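Local coordinates for cellulase CEL9M (Clostridium cellulolyticum, PDB 1IA6), which probably catalyses the internal hydrolysis of beta-1,4-glucosidic linkages in cellulose and related glucans, as a glycoside hydrolase of family 9, at residues S112-Y117 and L142-P147; P150-L155 and T207-D212; S202-T207 and M254-M259. One frame throughout, in Å; residues are numbered along the deposited sequence.

In the fold
Within this largely helical family 9 catalytic module, contact 1 comes first along the chain and closes before contact 2 opens. Their centres lie about 14 Å apart, and strand 143-145 of contact 1 is followed directly by helix 152-169 of contact 2, on whose first turn Tyr117, Phe115 and Ala145 pack. Contacts 2 and 3 alternate along the chain, share Thr207 and have centres about 9 Å apart. Both hold the same calcium ion, to which 207-212 gives three residues and 254-259 one. Contact 3 lies about 19 Å from contact 1, centre to centre, without touching it. The calcium thus ties the first turn of helix 210-224 to the loop that leads into helix 260-271.

Contact 1: residues S112-Y117 and L142-P147; sequences STTFYY and LYKADP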
loop_
_atom_site.group_PDB
_atom_site.type_symbol
_atom_site.label_atom_id
_atom_site.label_comp_id
_atom_site.label_asym_id
_atom_site.label_seq_id
_atom_site.Cartn_x
_atom_site.Cartn_y
_atom_site.Cartn_z
ATOM N N SER A 112 -22.683 -12.636 0.092
ATOM C CA SER A 112 -22.585 -11.683 -1.012
ATOM C C SER A 112 -22.773 -10.201 -0.694
ATOM O O SER A 112 -22.316 -9.354 -1.458
ATOM C CB SER A 112 -23.561 -12.075 -2.126
ATOM O OG SER A 112 -24.903 -11.894 -1.713
ATOM N N THR A 113 -23.429 -9.873 0.414
ATOM C CA THR A 113 -23.653 -8.468 0.738
ATOM C C THR A 113 -23.028 -7.971 2.040
ATOM O O THR A 113 -23.438 -6.936 2.570
ATOM C CB THR A 113 -25.164 -8.146 0.776
ATOM O OG1 THR A 113 -25.804 -8.978 1.750
ATOM C CG2 THR A 113 -25.795 -8.386 -0.590
ATOM N N THR A 114 -22.031 -8.684 2.552
ATOM C CA THR A 114 -21.393 -8.266 3.796
ATOM C C THR A 114 -19.877 -8.288 3.698
ATOM O O THR A 114 -19.299 -9.195 3.101
ATOM C CB THR A 114 -21.801 -9.180 4.963
ATOM O OG1 THR A 114 -23.230 -9.263 5.027
ATOM C CG2 THR A 114 -21.264 -8.629 6.282
ATOM N N PHE A 115 -19.236 -7.277 4.276
ATOM C CA PHE A 115 -17.781 -7.211 4.274
ATOM C C PHE A 115 -17.274 -6.503 5.519
ATOM O O PHE A 115 -17.515 -5.308 5.699
ATOM C CB PHE A 115 -17.260 -6.465 3.046
ATOM C CG PHE A 115 -15.762 -6.475 2.936
ATOM C CD1 PHE A 115 -15.083 -7.661 2.675
ATOM C CD2 PHE A 115 -15.027 -5.309 3.121
ATOM C CE1 PHE A 115 -13.688 -7.688 2.606
ATOM C CE2 PHE A 115 -13.631 -5.324 3.053
ATOM C CZ PHE A 115 -12.962 -6.515 2.795
ATOM N N TYR A 116 -16.582 -7.252 6.375
ATOM C CA TYR A 116 -16.004 -6.704 7.599
ATOM C C TYR A 116 -14.698 -6.049 7.188
ATOM O O TYR A 116 -13.913 -6.656 6.453
ATOM C CB TYR A 116 -15.740 -7.829 8.596
ATOM C CG TYR A 116 -17.007 -8.374 9.208
ATOM C CD1 TYR A 116 -17.621 -7.719 10.273
ATOM C CD2 TYR A 116 -17.615 -9.519 8.695
ATOM C CE1 TYR A 116 -18.814 -8.186 10.816
ATOM C CE2 TYR A 116 -18.813 -9.996 9.232
ATOM C CZ TYR A 116 -19.403 -9.323 10.293
ATOM O OH TYR A 116 -20.585 -9.779 10.831
ATOM N N TYR A 117 -14.449 -4.824 7.650
ATOM C CA TYR A 117 -13.223 -4.152 7.235
ATOM C C TYR A 117 -12.334 -3.513 8.294
ATOM O O TYR A 117 -11.351 -2.856 7.959
ATOM C CB TYR A 117 -13.538 -3.144 6.123
ATOM C CG TYR A 117 -14.458 -2.003 6.495
ATOM C CD1 TYR A 117 -13.989 -0.911 7.223
ATOM C CD2 TYR A 117 -15.785 -1.982 6.056
ATOM C CE1 TYR A 117 -14.816 0.183 7.497
ATOM C CE2 TYR A 117 -16.618 -0.900 6.323
ATOM C CZ TYR A 117 -16.127 0.181 7.039
ATOM O OH TYR A 117 -16.940 1.262 7.278
ATOM N N LEU A 142 -15.038 -3.862 14.671
ATOM C CA LEU A 142 -15.668 -2.549 14.694
ATOM C C LEU A 142 -16.564 -2.095 13.548
ATOM O O LEU A 142 -17.655 -1.574 13.792
ATOM C CB LEU A 142 -14.593 -1.488 14.943
ATOM C CG LEU A 142 -15.079 -0.173 15.558
ATOM C CD1 LEU A 142 -15.777 -0.462 16.889
ATOM C CD2 LEU A 142 -13.905 0.764 15.767
ATOM N N TYR A 143 -16.116 -2.270 12.309
ATOM C CA TYR A 143 -16.904 -1.829 11.163
ATOM C C TYR A 143 -17.122 -2.899 10.100
ATOM O O TYR A 143 -16.288 -3.782 9.888
ATOM C CB TYR A 143 -16.242 -0.624 10.489
ATOM C CG TYR A 143 -15.990 0.571 11.380
ATOM C CD1 TYR A 143 -17.045 1.253 11.985
ATOM C CD2 TYR A 143 -14.693 1.040 11.594
ATOM C CE1 TYR A 143 -16.816 2.375 12.777
ATOM C CE2 TYR A 143 -14.452 2.163 12.386
ATOM C CZ TYR A 143 -15.518 2.824 12.973
ATOM O OH TYR A 143 -15.290 3.936 13.753
ATOM N N LYS A 144 -18.258 -2.796 9.422
ATOM C CA LYS A 144 -18.599 -3.716 8.352
ATOM C C LYS A 144 -19.471 -2.967 7.358
ATOM O O LYS A 144 -20.194 -2.041 7.725
ATOM C CB LYS A 144 -19.365 -4.926 8.892
ATOM C CG LYS A 144 -20.767 -4.619 9.378
ATOM C CD LYS A 144 -21.512 -5.896 9.737
ATOM C CE LYS A 144 -22.900 -5.592 10.262
ATOM N NZ LYS A 144 -23.601 -6.838 10.668
ATOM N N ALA A 145 -19.384 -3.362 6.096
ATOM C CA ALA A 145 -20.182 -2.752 5.054
ATOM C C ALA A 145 -21.299 -3.725 4.705
ATOM O O ALA A 145 -21.094 -4.937 4.689
ATOM C CB ALA A 145 -19.322 -2.479 3.831
ATOM N N ASP A 146 -22.487 -3.186 4.469
ATOM C CA ASP A 146 -23.645 -3.983 4.085
ATOM C C ASP A 146 -24.615 -3.051 3.360
ATOM O O ASP A 146 -24.318 -1.873 3.174
ATOM C CB ASP A 146 -24.301 -4.638 5.312
ATOM C CG ASP A 146 -24.675 -3.643 6.381
ATOM O OD1 ASP A 146 -25.292 -2.612 6.054
ATOM O OD2 ASP A 146 -24.359 -3.900 7.559
ATOM N N PRO A 147 -25.778 -3.560 2.930
ATOM C CA PRO A 147 -26.737 -2.705 2.219
ATOM C C PRO A 147 -27.106 -1.376 2.879
ATOM O O PRO A 147 -27.520 -0.445 2.193
ATOM C CB PRO A 147 -27.942 -3.626 2.040
ATOM C CG PRO A 147 -27.281 -4.951 1.823
ATOM C CD PRO A 147 -26.236 -4.960 2.927
HETATM O O HOH W 1 -19.431 0.941 6.620
#
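Phe115 and Ala145 form a hydrogen-bonded antiparallel pair, Phe115 N to Ala145 O at 3.0 Å and Ala145 N to Phe115 O at 2.7 Å, while Tyr116 and Lys144 make the non-hydrogen-bonded pair next to it. A third bond, from Tyr117 N to Tyr143 O, closes the far end. The axes of the two short strands run at 145°, and beyond Phe115 the chains stay close through Thr113 O, which lies 3.3 Å from Asp146 CA in a CA-H...O contact. On one face Tyr116 and Lys144 lie alongside each other and point the same way. The extended lysine chain follows the tyrosine ring, CB 3.6 Å from Tyr116 CD1 and CD 3.7 Å from Tyr116 CE1, so the aliphatic part of the chain does the touching. Tyr117 behaves differently: with CG between its backbone N and carbonyl carbon (chi1 63°), its ring swings back across the neighbouring strand and lays one face on the Tyr143 backbone and CB, which comes within 3.4 Å of Tyr117 CE1; this packing sets the turn of the ring. Its CE2 corner lies 4.0 Å from Ala145 CB. Tyr117 OH is held in place by Asn199 N and by a hydrogen bond shared with a water lying in the ring plane, and that water donates to Lys144 O. In the three-stranded antiparallel sheet, 143-145 is an outer strand and 115-119 the central one, with 62-63 beyond it. Phe115, Ala145 and Tyr117 pack on helix 152-169, and Phe115 also reaches Leu187 of helix 174-193.

Contact 2: residues P150-L155 and T207-D212; sequences PASDIL and TSFGDD. With CA (calcium ion), chain B.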
loop_
_atom_site.group_PDB
_atom_site.type_symbol
_atom_site.label_atom_id
_atom_site.label_comp_id
_atom_site.label_asym_id
_atom_site.label_seq_id
_atom_site.Cartn_x
_atom_site.Cartn_y
_atom_site.Cartn_z
ATOM N N PRO A 150 -22.522 2.062 3.854
ATOM C CA PRO A 150 -21.595 2.248 2.735
ATOM C C PRO A 150 -20.113 2.277 3.099
ATOM O O PRO A 150 -19.731 2.649 4.209
ATOM C CB PRO A 150 -22.049 3.573 2.136
ATOM C CG PRO A 150 -22.460 4.336 3.349
ATOM C CD PRO A 150 -23.255 3.311 4.133
ATOM N N ALA A 151 -19.292 1.882 2.133
ATOM C CA ALA A 151 -17.839 1.874 2.276
ATOM C C ALA A 151 -17.309 1.672 0.863
ATOM O O ALA A 151 -16.457 0.822 0.618
ATOM C CB ALA A 151 -17.400 0.730 3.180
ATOM N N SER A 152 -17.832 2.472 -0.064
ATOM C CA SER A 152 -17.467 2.382 -1.474
ATOM C C SER A 152 -15.976 2.420 -1.776
ATOM O O SER A 152 -15.505 1.705 -2.664
ATOM C CB SER A 152 -18.164 3.492 -2.262
ATOM O OG SER A 152 -19.567 3.422 -2.089
ATOM N N ASP A 153 -15.233 3.255 -1.059
ATOM C CA ASP A 153 -13.800 3.346 -1.305
ATOM C C ASP A 153 -13.074 2.085 -0.840
ATOM O O ASP A 153 -12.245 1.534 -1.568
ATOM C CB ASP A 153 -13.214 4.609 -0.645
ATOM C CG ASP A 153 -13.555 4.728 0.838
ATOM O OD1 ASP A 153 -14.515 4.081 1.305
ATOM O OD2 ASP A 153 -12.864 5.494 1.539
ATOM N N ILE A 154 -13.396 1.622 0.362
ATOM C CA ILE A 154 -12.775 0.423 0.909
ATOM C C ILE A 154 -13.138 -0.802 0.071
ATOM O O ILE A 154 -12.273 -1.599 -0.289
ATOM C CB ILE A 154 -13.214 0.206 2.374
ATOM C CG1 ILE A 154 -12.689 1.363 3.230
ATOM C CG2 ILE A 154 -12.699 -1.139 2.898
ATOM C CD1 ILE A 154 -13.013 1.243 4.708
ATOM N N LEU A 155 -14.421 -0.935 -0.250
ATOM C CA LEU A 155 -14.897 -2.060 -1.042
ATOM C C LEU A 155 -14.242 -2.093 -2.417
ATOM O O LEU A 155 -13.904 -3.164 -2.921
ATOM C CB LEU A 155 -16.422 -1.985 -1.195
ATOM C CG LEU A 155 -17.224 -2.285 0.072
ATOM C CD1 LEU A 155 -18.696 -1.939 -0.134
ATOM C CD2 LEU A 155 -17.060 -3.756 0.428
ATOM N N THR A 207 -12.057 10.888 2.018
ATOM C CA THR A 207 -12.762 12.019 1.432
ATOM C C THR A 207 -13.354 11.762 0.050
ATOM O O THR A 207 -14.129 12.577 -0.449
ATOM C CB THR A 207 -11.825 13.229 1.297
ATOM O OG1 THR A 207 -10.774 12.917 0.371
ATOM C CG2 THR A 207 -11.210 13.581 2.642
ATOM N N SER A 208 -13.005 10.639 -0.569
ATOM C CA SER A 208 -13.496 10.364 -1.915
ATOM C C SER A 208 -13.682 8.885 -2.209
ATOM O O SER A 208 -12.924 8.056 -1.716
ATOM C CB SER A 208 -12.502 10.926 -2.925
ATOM O OG SER A 208 -11.244 10.288 -2.753
ATOM N N PHE A 209 -14.681 8.558 -3.027
ATOM C CA PHE A 209 -14.907 7.164 -3.397
ATOM C C PHE A 209 -15.068 6.982 -4.909
ATOM O O PHE A 209 -14.927 5.874 -5.421
ATOM C CB PHE A 209 -16.119 6.588 -2.647
ATOM C CG PHE A 209 -17.426 7.241 -2.991
ATOM C CD1 PHE A 209 -18.091 6.923 -4.168
ATOM C CD2 PHE A 209 -17.990 8.180 -2.133
ATOM C CE1 PHE A 209 -19.301 7.529 -4.489
ATOM C CE2 PHE A 209 -19.201 8.793 -2.446
ATOM C CZ PHE A 209 -19.855 8.467 -3.625
ATOM N N GLY A 210 -15.344 8.069 -5.621
ATOM C CA GLY A 210 -15.503 7.982 -7.065
ATOM C C GLY A 210 -14.224 7.505 -7.733
ATOM O O GLY A 210 -14.252 6.791 -8.737
ATOM N N ASP A 211 -13.092 7.908 -7.169
ATOM C CA ASP A 211 -11.793 7.509 -7.690
ATOM C C ASP A 211 -11.614 5.997 -7.535
ATOM O O ASP A 211 -11.172 5.311 -8.458
ATOM C CB ASP A 211 -10.676 8.264 -6.948
ATOM C CG ASP A 211 -10.789 8.154 -5.429
ATOM O OD1 ASP A 211 -11.914 8.242 -4.893
ATOM O OD2 ASP A 211 -9.745 8.000 -4.763
ATOM N N ASP A 212 -11.972 5.477 -6.367
ATOM C CA ASP A 212 -11.840 4.051 -6.102
ATOM C C ASP A 212 -12.776 3.207 -6.968
ATOM O O ASP A 212 -12.374 2.171 -7.500
ATOM C CB ASP A 212 -12.084 3.800 -4.614
ATOM C CG ASP A 212 -11.139 4.603 -3.747
ATOM O OD1 ASP A 212 -9.968 4.197 -3.603
ATOM O OD2 ASP A 212 -11.557 5.663 -3.238
HETATM CA CA CA B . -10.638 7.739 -2.476
HETATM O O HOH W 2 -10.733 7.264 -0.134
HETATM O O HOH W 3 -8.778 6.199 -2.202
#
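Asp153 CB rests against two calcium ligands at once, 3.3 Å from Asp212 OD2 and 3.6 Å from Ser208 O. Beside it the methylene groups of Ser152 and Phe209 meet, CB to CB at 3.7 Å, and Ser152 CB also lies close to the near end of the phenyl ring. No direct hydrogen bond joins the two segments. Their polar link is a water bound to the metal, which donates to Asp153 OD2 over 3.2 Å; this makes Asp153 a second-shell residue of the calcium site. In the first shell, Ser208 binds through both its O and its OG, Asp211 through both carboxylate oxygens, OD1 at 2.8 Å and OD2 at 2.5 Å from the calcium ion, and Asp212 through OD2 alone. The serine hydroxyl gets there because OG lies between the backbone N and the carbonyl carbon (chi1 61°), which brings it round to the same ion as the carbonyl. Two waters and Asp257 O complete the eight ligands. Five of the eight ligand atoms, from three residues, come from the loop leading into helix 210-224 and its first turn, with Phe209 at the N-cap position, so the metal sits at the start of one helix and beside the start of another, 152-169, in the (alpha/alpha)6 barrel of the family 9 glycoside hydrolases. Asp212 OD1 accepts from the second metal-bound water at 2.7 Å. Further out, Asp153 OD1 takes a hydrogen bond from Gly198 N, helping to hold the carboxylate together with a weak bond from Ile154 N. Ser152 OG is bonded to Gly191 O and Gly196 N, and Asp211 OD2 to Met259 N.

Contact 3: residues S202-T207 and M254-M259; sequences SFYQAT and MCWDDM. With CA (calcium ion), chain B; SO4 (sulfate ion), chain E.
Asp257 grips Thr207 with both carboxylate oxygens: Thr207 N donates to OD1 at 2.8 Å, and Thr207 OG1 donates to OD2 at 2.7 Å. Each donor arrives on the syn side, 16° out of the carboxylate plane, so the pair of bonds holds the group's rotation. The aspartate extends toward the other loop because CG stands opposite its backbone N (chi1 -173°), whereas the threonine hydroxyl is tucked between backbone N and carbonyl carbon, close to its own amide, so one residue can supply both donors. The two side chains cross at about a right angle. Next to them Tyr204 and Trp256 make a T-shaped stack, the tyrosine edge directed at the indole face with planes at 81°. Tyr204 CD1 does the touching, 3.5 Å from Trp256 CE2 and over the centre of the ring system; Asp257 CB covers the opposite indole face, nearer its rim. At the indole edge lie Gln205 O and a sulfate ion, probably from the crystallisation liquor, to which Trp256 NE1 donates at 3.0 Å. Arg308 also binds this sulfate, and Tyr204 OH is bonded to Asp56. Of the backbone of 254-259, Asp257 O binds calcium directly at 2.4 Å, beside Ser208, Asp211 and Asp212, and Trp256 O takes a bond from one metal-bound water. The other such water donates to Asp257 OD1. Asp257 therefore uses its carbonyl for the ion and its carboxylate for Thr207 and a coordinated water, and this division of labour couples the loop 202-207 to the calcium site; the nearby metal would probably favour the charged carboxylate.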
loop_
_atom_site.group_PDB
_atom_site.type_symbol
_atom_site.label_atom_id
_atom_site.label_comp_id
_atom_site.label_asym_id
_atom_site.label_seq_id
_atom_site.Cartn_x
_atom_site.Cartn_y
_atom_site.Cartn_z
ATOM N N SER A 202 -10.592 8.387 13.410
ATOM C CA SER A 202 -9.892 9.630 13.104
ATOM C C SER A 202 -8.528 9.347 12.483
ATOM O O SER A 202 -7.804 10.267 12.098
ATOM C CB SER A 202 -9.716 10.465 14.376
ATOM O OG SER A 202 -8.908 9.785 15.321
ATOM N N PHE A 203 -8.192 8.068 12.371
ATOM C CA PHE A 203 -6.903 7.649 11.834
ATOM C C PHE A 203 -6.861 7.660 10.317
ATOM O O PHE A 203 -5.874 8.089 9.718
ATOM C CB PHE A 203 -6.570 6.259 12.371
ATOM C CG PHE A 203 -6.577 6.191 13.868
ATOM C CD1 PHE A 203 -5.557 6.783 14.606
ATOM C CD2 PHE A 203 -7.635 5.598 14.544
ATOM C CE1 PHE A 203 -5.597 6.791 15.997
ATOM C CE2 PHE A 203 -7.682 5.602 15.935
ATOM C CZ PHE A 203 -6.660 6.200 16.661
ATOM N N TYR A 204 -7.930 7.182 9.698
ATOM C CA TYR A 204 -8.008 7.163 8.247
ATOM C C TYR A 204 -9.317 7.781 7.792
ATOM O O TYR A 204 -10.272 7.083 7.460
ATOM C CB TYR A 204 -7.866 5.729 7.735
ATOM C CG TYR A 204 -6.438 5.233 7.812
ATOM C CD1 TYR A 204 -5.503 5.597 6.843
ATOM C CD2 TYR A 204 -6.007 4.450 8.884
ATOM C CE1 TYR A 204 -4.171 5.199 6.939
ATOM C CE2 TYR A 204 -4.677 4.045 8.991
ATOM C CZ TYR A 204 -3.765 4.425 8.015
ATOM O OH TYR A 204 -2.450 4.034 8.110
ATOM N N GLN A 205 -9.352 9.109 7.801
ATOM C CA GLN A 205 -10.534 9.850 7.387
ATOM C C GLN A 205 -10.540 10.014 5.871
ATOM O O GLN A 205 -9.776 10.805 5.318
ATOM C CB GLN A 205 -10.548 11.213 8.077
ATOM C CG GLN A 205 -10.780 11.112 9.574
ATOM C CD GLN A 205 -10.626 12.439 10.282
ATOM O OE1 GLN A 205 -9.509 12.891 10.547
ATOM N NE2 GLN A 205 -11.747 13.078 10.584
ATOM N N ALA A 206 -11.412 9.260 5.206
ATOM C CA ALA A 206 -11.505 9.289 3.749
ATOM C C ALA A 206 -12.340 10.457 3.243
ATOM O O ALA A 206 -13.236 10.944 3.938
ATOM C CB ALA A 206 -12.082 7.979 3.245
ATOM N N THR A 207 -12.057 10.888 2.018
ATOM C CA THR A 207 -12.762 12.019 1.432
ATOM C C THR A 207 -13.354 11.762 0.050
ATOM O O THR A 207 -14.129 12.577 -0.449
ATOM C CB THR A 207 -11.825 13.229 1.297
ATOM O OG1 THR A 207 -10.774 12.917 0.371
ATOM C CG2 THR A 207 -11.210 13.581 2.642
ATOM N N MET A 254 -0.860 9.511 -5.782
ATOM C CA MET A 254 -1.495 8.257 -5.420
ATOM C C MET A 254 -1.258 7.936 -3.946
ATOM O O MET A 254 -0.121 7.934 -3.476
ATOM C CB MET A 254 -0.934 7.123 -6.280
ATOM C CG MET A 254 -1.337 5.730 -5.815
ATOM S SD MET A 254 -0.671 4.457 -6.909
ATOM C CE MET A 254 0.984 4.293 -6.273
ATOM N N CYS A 255 -2.338 7.675 -3.221
ATOM C CA CYS A 255 -2.246 7.314 -1.811
ATOM C C CYS A 255 -3.559 6.655 -1.402
ATOM O O CYS A 255 -4.505 6.611 -2.193
ATOM C CB CYS A 255 -1.941 8.540 -0.939
ATOM S SG CYS A 255 -3.146 9.874 -0.998
ATOM N N TRP A 256 -3.622 6.150 -0.176
ATOM C CA TRP A 256 -4.816 5.449 0.273
ATOM C C TRP A 256 -6.137 6.194 0.098
ATOM O O TRP A 256 -7.173 5.562 -0.093
ATOM C CB TRP A 256 -4.666 4.991 1.735
ATOM C CG TRP A 256 -4.409 6.086 2.723
ATOM C CD1 TRP A 256 -3.194 6.530 3.158
ATOM C CD2 TRP A 256 -5.391 6.888 3.388
ATOM N NE1 TRP A 256 -3.359 7.561 4.055
ATOM C CE2 TRP A 256 -4.697 7.801 4.212
ATOM C CE3 TRP A 256 -6.793 6.926 3.366
ATOM C CZ2 TRP A 256 -5.359 8.746 5.009
ATOM C CZ3 TRP A 256 -7.451 7.864 4.156
ATOM C CH2 TRP A 256 -6.730 8.761 4.967
ATOM N N ASP A 257 -6.109 7.524 0.140
ATOM C CA ASP A 257 -7.343 8.303 0.009
ATOM C C ASP A 257 -7.604 8.869 -1.383
ATOM O O ASP A 257 -8.752 9.106 -1.750
ATOM C CB ASP A 257 -7.337 9.461 1.018
ATOM C CG ASP A 257 -8.657 10.218 1.055
ATOM O OD1 ASP A 257 -9.716 9.562 1.121
ATOM O OD2 ASP A 257 -8.637 11.468 1.033
ATOM N N ASP A 258 -6.542 9.075 -2.154
ATOM C CA ASP A 258 -6.672 9.657 -3.489
ATOM C C ASP A 258 -6.138 8.750 -4.594
ATOM O O ASP A 258 -4.928 8.587 -4.752
ATOM C CB ASP A 258 -5.952 11.014 -3.508
ATOM C CG ASP A 258 -6.001 11.697 -4.865
ATOM O OD1 ASP A 258 -6.801 11.283 -5.728
ATOM O OD2 ASP A 258 -5.235 12.661 -5.059
ATOM N N MET A 259 -7.053 8.158 -5.357
ATOM C CA MET A 259 -6.674 7.270 -6.447
ATOM C C MET A 259 -7.083 7.831 -7.805
ATOM O O MET A 259 -7.174 7.092 -8.783
ATOM C CB MET A 259 -7.305 5.888 -6.246
ATOM C CG MET A 259 -6.665 5.074 -5.130
ATOM S SD MET A 259 -4.949 4.666 -5.498
ATOM C CE MET A 259 -5.179 3.268 -6.604
HETATM CA CA CA B . -10.638 7.739 -2.476
HETATM S S SO4 E . -1.185 9.168 6.863
HETATM O O1 SO4 E . -0.926 8.669 8.231
HETATM O O2 SO4 E . -1.104 8.043 5.913
HETATM O O3 SO4 E . -0.175 10.192 6.522
HETATM O O4 SO4 E . -2.534 9.775 6.814
HETATM O O HOH W 3 -8.778 6.199 -2.202
HETATM O O HOH W 2 -10.733 7.264 -0.134
#